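Local coordinates for protein dihydropyrimidinase (Dictyostelium discoideum, PDB 2FTW) that catalyses the reversible, zinc-dependent hydrolytic ring opening of dihydropyrimidines such as 5,6-dihydrouracil, the second step of reductive pyrimidine degradation, at residues His176-Cys181 against Ala188-Glu193; Arg231-Ala236 against Ala254-Lys259. One frame throughout, in Å; residues are numbered along the deposited sequence.

Interaction 1. Residues His176-Cys181 against Ala188-Glu193; sequences HIFKRC and AQVHAE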
loop_
_atom_site.group_PDB
_atom_site.type_symbol
_atom_site.label_atom_id
_atom_site.label_comp_id
_atom_site.label_asym_id
_atom_site.label_seq_id
_atom_site.Cartn_x
_atom_site.Cartn_y
_atom_site.Cartn_z
ATOM N N HIS A 176 -12.057 26.708 -9.889
ATOM C CA HIS A 176 -12.387 27.506 -11.075
ATOM C C HIS A 176 -11.236 27.723 -12.075
ATOM O O HIS A 176 -11.458 27.835 -13.286
ATOM C CB HIS A 176 -12.995 28.846 -10.633
ATOM C CG HIS A 176 -14.377 28.700 -10.081
ATOM N ND1 HIS A 176 -14.678 28.910 -8.752
ATOM C CD2 HIS A 176 -15.529 28.283 -10.665
ATOM C CE1 HIS A 176 -15.963 28.663 -8.548
ATOM N NE2 HIS A 176 -16.504 28.289 -9.694
ATOM N N ILE A 177 -10.015 27.805 -11.563
ATOM C CA ILE A 177 -8.815 27.888 -12.409
ATOM C C ILE A 177 -8.629 26.610 -13.244
ATOM O O ILE A 177 -8.288 26.672 -14.438
ATOM C CB ILE A 177 -7.552 28.163 -11.535
ATOM C CG1 ILE A 177 -7.632 29.581 -10.940
ATOM C CG2 ILE A 177 -6.283 28.007 -12.346
ATOM C CD1 ILE A 177 -6.628 29.858 -9.799
ATOM N N PHE A 178 -8.869 25.464 -12.618
ATOM C CA PHE A 178 -8.775 24.171 -13.282
ATOM C C PHE A 178 -9.889 23.976 -14.321
ATOM O O PHE A 178 -9.669 23.364 -15.361
ATOM C CB PHE A 178 -8.852 23.019 -12.261
ATOM C CG PHE A 178 -7.611 22.829 -11.403
ATOM C CD1 PHE A 178 -6.440 23.564 -11.601
ATOM C CD2 PHE A 178 -7.616 21.847 -10.404
ATOM C CE1 PHE A 178 -5.311 23.345 -10.776
ATOM C CE2 PHE A 178 -6.518 21.627 -9.593
ATOM C CZ PHE A 178 -5.351 22.368 -9.786
ATOM N N LYS A 179 -11.093 24.465 -14.029
ATOM C CA LYS A 179 -12.192 24.415 -15.012
ATOM C C LYS A 179 -11.854 25.250 -16.230
ATOM O O LYS A 179 -12.198 24.896 -17.336
ATOM C CB LYS A 179 -13.491 24.942 -14.427
ATOM C CG LYS A 179 -14.129 24.034 -13.434
ATOM C CD LYS A 179 -15.262 24.748 -12.735
ATOM C CE LYS A 179 -16.539 24.728 -13.551
ATOM N NZ LYS A 179 -17.567 25.553 -12.852
ATOM N N ARG A 180 -11.172 26.365 -16.008
ATOM C CA ARG A 180 -10.785 27.271 -17.087
ATOM C C ARG A 180 -9.685 26.630 -17.911
ATOM O O ARG A 180 -9.712 26.654 -19.146
ATOM C CB ARG A 180 -10.338 28.617 -16.505
ATOM C CG ARG A 180 -10.046 29.702 -17.530
ATOM C CD ARG A 180 -11.209 29.905 -18.504
ATOM N NE ARG A 180 -10.960 31.072 -19.343
ATOM C CZ ARG A 180 -11.645 31.383 -20.437
ATOM N NH1 ARG A 180 -12.641 30.609 -20.855
ATOM N NH2 ARG A 180 -11.322 32.471 -21.128
ATOM N N CYS A 181 -8.731 26.022 -17.226
ATOM C CA CYS A 181 -7.715 25.221 -17.905
ATOM C C CYS A 181 -8.344 24.136 -18.776
ATOM O O CYS A 181 -7.947 23.953 -19.944
ATOM C CB CYS A 181 -6.763 24.594 -16.895
ATOM S SG CYS A 181 -5.489 25.746 -16.310
ATOM N N ALA A 188 -2.832 22.092 -16.041
ATOM C CA ALA A 188 -2.831 22.846 -14.799
ATOM C C ALA A 188 -1.660 22.399 -13.922
ATOM O O ALA A 188 -1.637 21.257 -13.413
ATOM C CB ALA A 188 -4.134 22.624 -14.071
ATOM N N GLN A 189 -0.686 23.290 -13.757
ATOM C CA GLN A 189 0.453 23.045 -12.860
ATOM C C GLN A 189 0.193 23.533 -11.430
ATOM O O GLN A 189 -0.493 24.523 -11.221
ATOM C CB GLN A 189 1.700 23.738 -13.404
ATOM C CG GLN A 189 2.196 23.203 -14.724
ATOM C CD GLN A 189 3.254 24.099 -15.334
ATOM O OE1 GLN A 189 3.004 25.279 -15.618
ATOM N NE2 GLN A 189 4.436 23.562 -15.523
ATOM N N VAL A 190 0.788 22.872 -10.448
ATOM C CA VAL A 190 0.544 23.213 -9.049
ATOM C C VAL A 190 1.844 23.203 -8.214
ATOM O O VAL A 190 2.572 22.201 -8.211
ATOM C CB VAL A 190 -0.516 22.244 -8.435
ATOM C CG1 VAL A 190 -0.928 22.688 -7.048
ATOM C CG2 VAL A 190 -1.757 22.149 -9.323
ATOM N N HIS A 191 2.145 24.327 -7.550
ATOM C CA HIS A 191 3.130 24.328 -6.445
ATOM C C HIS A 191 2.366 23.879 -5.205
ATOM O O HIS A 191 1.637 24.663 -4.611
ATOM C CB HIS A 191 3.785 25.699 -6.213
ATOM C CG HIS A 191 4.742 25.746 -5.046
ATOM N ND1 HIS A 191 5.991 26.324 -5.135
ATOM C CD2 HIS A 191 4.629 25.310 -3.764
ATOM C CE1 HIS A 191 6.611 26.229 -3.968
ATOM N NE2 HIS A 191 5.807 25.612 -3.120
ATOM N N ALA A 192 2.573 22.626 -4.804
ATOM C CA ALA A 192 1.714 21.974 -3.797
ATOM C C ALA A 192 2.355 21.831 -2.384
ATOM O O ALA A 192 2.995 20.828 -2.076
ATOM C CB ALA A 192 1.280 20.634 -4.322
ATOM N N GLU A 193 2.186 22.867 -1.565
ATOM C CA GLU A 193 2.433 22.829 -0.113
ATOM C C GLU A 193 1.258 23.498 0.571
ATOM O O GLU A 193 0.695 24.440 0.021
ATOM C CB GLU A 193 3.691 23.605 0.284
ATOM C CG GLU A 193 4.980 23.030 -0.176
ATOM C CD GLU A 193 6.163 23.903 0.218
ATOM O OE1 GLU A 193 6.345 24.960 -0.426
ATOM O OE2 GLU A 193 6.910 23.526 1.154
#

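Interaction 2. Residues Arg231-Ala236 against Ala254-Lys259; sequences RAIVIA and ADVICK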
loop_
_atom_site.group_PDB
_atom_site.type_symbol
_atom_site.label_atom_id
_atom_site.label_comp_id
_atom_site.label_asym_id
_atom_site.label_seq_id
_atom_site.Cartn_x
_atom_site.Cartn_y
_atom_site.Cartn_z
ATOM N N ARG A 231 -4.670 17.178 -2.250
ATOM C CA ARG A 231 -5.848 18.033 -2.406
ATOM C C ARG A 231 -5.982 18.540 -3.844
ATOM O O ARG A 231 -7.063 18.490 -4.434
ATOM C CB ARG A 231 -5.772 19.187 -1.392
ATOM C CG ARG A 231 -6.900 20.184 -1.429
ATOM C CD ARG A 231 -7.115 20.849 -0.050
ATOM N NE ARG A 231 -5.848 21.120 0.638
ATOM C CZ ARG A 231 -5.134 22.240 0.544
ATOM N NH1 ARG A 231 -5.542 23.260 -0.200
ATOM N NH2 ARG A 231 -3.992 22.348 1.207
ATOM N N ALA A 232 -4.872 18.990 -4.413
ATOM C CA ALA A 232 -4.827 19.453 -5.798
ATOM C C ALA A 232 -5.226 18.380 -6.823
ATOM O O ALA A 232 -5.887 18.679 -7.803
ATOM C CB ALA A 232 -3.429 19.987 -6.122
ATOM N N ILE A 233 -4.825 17.133 -6.595
ATOM C CA ILE A 233 -5.254 16.041 -7.449
ATOM C C ILE A 233 -6.763 15.720 -7.269
ATOM O O ILE A 233 -7.466 15.437 -8.239
ATOM C CB ILE A 233 -4.420 14.765 -7.204
ATOM C CG1 ILE A 233 -2.922 15.034 -7.432
ATOM C CG2 ILE A 233 -4.873 13.671 -8.136
ATOM C CD1 ILE A 233 -2.020 13.849 -7.059
ATOM N N VAL A 234 -7.253 15.755 -6.042
ATOM C CA VAL A 234 -8.679 15.454 -5.793
ATOM C C VAL A 234 -9.592 16.472 -6.494
ATOM O O VAL A 234 -10.618 16.120 -7.071
ATOM C CB VAL A 234 -8.971 15.399 -4.263
ATOM C CG1 VAL A 234 -10.482 15.535 -3.966
ATOM C CG2 VAL A 234 -8.408 14.104 -3.684
ATOM N N ILE A 235 -9.213 17.745 -6.417
ATOM C CA ILE A 235 -9.944 18.828 -7.084
ATOM C C ILE A 235 -9.846 18.673 -8.603
ATOM O O ILE A 235 -10.838 18.799 -9.317
ATOM C CB ILE A 235 -9.389 20.215 -6.652
ATOM C CG1 ILE A 235 -9.668 20.438 -5.156
ATOM C CG2 ILE A 235 -9.986 21.354 -7.505
ATOM C CD1 ILE A 235 -8.989 21.667 -4.570
ATOM N N ALA A 236 -8.646 18.398 -9.094
ATOM C CA ALA A 236 -8.441 18.201 -10.526
ATOM C C ALA A 236 -9.194 16.990 -11.078
ATOM O O ALA A 236 -9.760 17.035 -12.185
ATOM C CB ALA A 236 -6.967 18.078 -10.817
ATOM N N ALA A 254 5.354 11.873 -3.624
ATOM C CA ALA A 254 5.497 10.880 -4.704
ATOM C C ALA A 254 4.531 9.701 -4.544
ATOM O O ALA A 254 3.907 9.254 -5.533
ATOM C CB ALA A 254 6.902 10.393 -4.780
ATOM N N ASP A 255 4.405 9.222 -3.310
ATOM C CA ASP A 255 3.462 8.153 -2.958
ATOM C C ASP A 255 2.025 8.536 -3.242
ATOM O O ASP A 255 1.256 7.712 -3.728
ATOM C CB ASP A 255 3.537 7.802 -1.458
ATOM C CG ASP A 255 4.851 7.109 -1.046
ATOM O OD1 ASP A 255 5.620 6.632 -1.926
ATOM O OD2 ASP A 255 5.102 7.058 0.190
ATOM N N VAL A 256 1.639 9.755 -2.878
ATOM C CA VAL A 256 0.287 10.255 -3.184
ATOM C C VAL A 256 -0.013 10.209 -4.684
ATOM O O VAL A 256 -1.084 9.769 -5.095
ATOM C CB VAL A 256 0.064 11.699 -2.640
ATOM C CG1 VAL A 256 -1.084 12.371 -3.337
ATOM C CG2 VAL A 256 -0.168 11.678 -1.138
ATOM N N ILE A 257 0.928 10.688 -5.492
ATOM C CA ILE A 257 0.793 10.684 -6.952
ATOM C C ILE A 257 0.644 9.249 -7.479
ATOM O O ILE A 257 -0.187 8.971 -8.345
ATOM C CB ILE A 257 2.013 11.389 -7.632
ATOM C CG1 ILE A 257 2.016 12.882 -7.301
ATOM C CG2 ILE A 257 1.986 11.206 -9.156
ATOM C CD1 ILE A 257 3.236 13.673 -7.824
ATOM N N CYS A 258 1.447 8.332 -6.947
ATOM C CA CYS A 258 1.381 6.933 -7.365
ATOM C C CYS A 258 0.008 6.359 -7.024
ATOM O O CYS A 258 -0.627 5.716 -7.859
ATOM C CB CYS A 258 2.480 6.145 -6.670
ATOM S SG CYS A 258 2.414 4.372 -6.868
ATOM N N LYS A 259 -0.438 6.611 -5.792
ATOM C CA LYS A 259 -1.735 6.161 -5.317
ATOM C C LYS A 259 -2.870 6.545 -6.269
ATOM O O LYS A 259 -3.597 5.679 -6.749
ATOM C CB LYS A 259 -1.995 6.728 -3.921
ATOM C CG LYS A 259 -3.416 6.501 -3.377
ATOM C CD LYS A 259 -3.672 7.347 -2.138
ATOM C CE LYS A 259 -3.832 8.840 -2.462
ATOM N NZ LYS A 259 -4.143 9.669 -1.242
#

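Interaction 1. Residues His176-Cys181 against Ala188-Glu193
The phenyl ring of F178 reaches from helix 171-184 onto strand 188-190 and overlaps the methyl of A188 and one branch of V190. CD1 of F178 lies 3.5 Å from CB of A188, which meets the ring obliquely. At the far end of the ring, CZ of F178 approaches CG2 of V190 at 3.6 Å; this methyl sits at the ring edge, near its plane, and the two side chains cross at about a right angle. With CG of F178 anti to the carbonyl carbon (chi1 -73°), the ring is carried out from a CB that does not itself point at the strand. C181, one helical turn further on, adds its SG beside the same methyl, 4.1 Å from CB of A188. No hydrogen bond crosses this buried, apolar contact.

Beyond V190 the chain enters the active site, where H191 binds one of the two zinc ions together with H247 and the carboxylated K158. NE2 of H191 donates to OE1 of E193 at 2.8 Å in a nearly straight bond (177°) within the imidazole plane, which, with the zinc on ND1, probably holds the ring's rotation; E193 is also paired with R220. Strand 188-190 lies beside the parallel strand 243-245 in the (beta-alpha)8-barrel, and segment 176-181 runs back outside it at 145°, with I235 and A236 of helix 223-239 packed round the CD2 and CE2 side of F178.

Interaction 2. Residues Arg231-Ala236 against Ala254-Lys259
I233 meets helix 251-262 through a single methyl: its CD1 lies 4.1 Å from CG1 of V256 and 4.2 Å from CG1 of I257. The delta methyl therefore touches two successive residues of the facing helix. The side chains of I233 and V256 run alongside one another, pointing opposite ways, while that of I257 lies crosswise to I233. The long branch of I233 is extended, CD1 being anti to CA (chi2 174°), which carries the methyl to the facing helix. V256 uses the branch that lies anti to its own backbone N (chi1 160°), and I257 offers the middle of its side chain.

The nearest CA atoms, those of I233 and I257, are 8.1 Å apart, close enough for helices in side-chain contact. The touch is light, burying 87 Å² in all, and entirely apolar. Around it, V265 also packs on I233, V248 packs on I257, and T229 of helix 223-239 touches both V256 and I257. A polar tie joins the same two helices alongside: NZ of K259 is hydrogen-bonded to OD1 of N230. Helices 223-239 and 251-262 flank strand 243-245 along the chain and pack side by side in the outer helical layer of the (beta-alpha)8-barrel; helix 171-184 lies against the first of them and helix 306-316 against the second.

Interaction 1 is complete in sequence before the first residue of interaction 2, and their centres lie 13 Å apart within the same (beta-alpha)8-barrel domain. They meet through helix 223-239: CE2 of F178 lies 3.5 Å from O of A232, and CG1 of V190 lies 3.8 Å from CB of A232. This helix thus packs against helix 171-184 and strand 188-190 with one part of its surface and against helix 251-262 with another. Interaction 1 joins a helix to a barrel strand, interaction 2 a helix to the next helix. Both belong to the helical layer around strands 188-190 and 243-245, which lead into the zinc ligands H191 and H247.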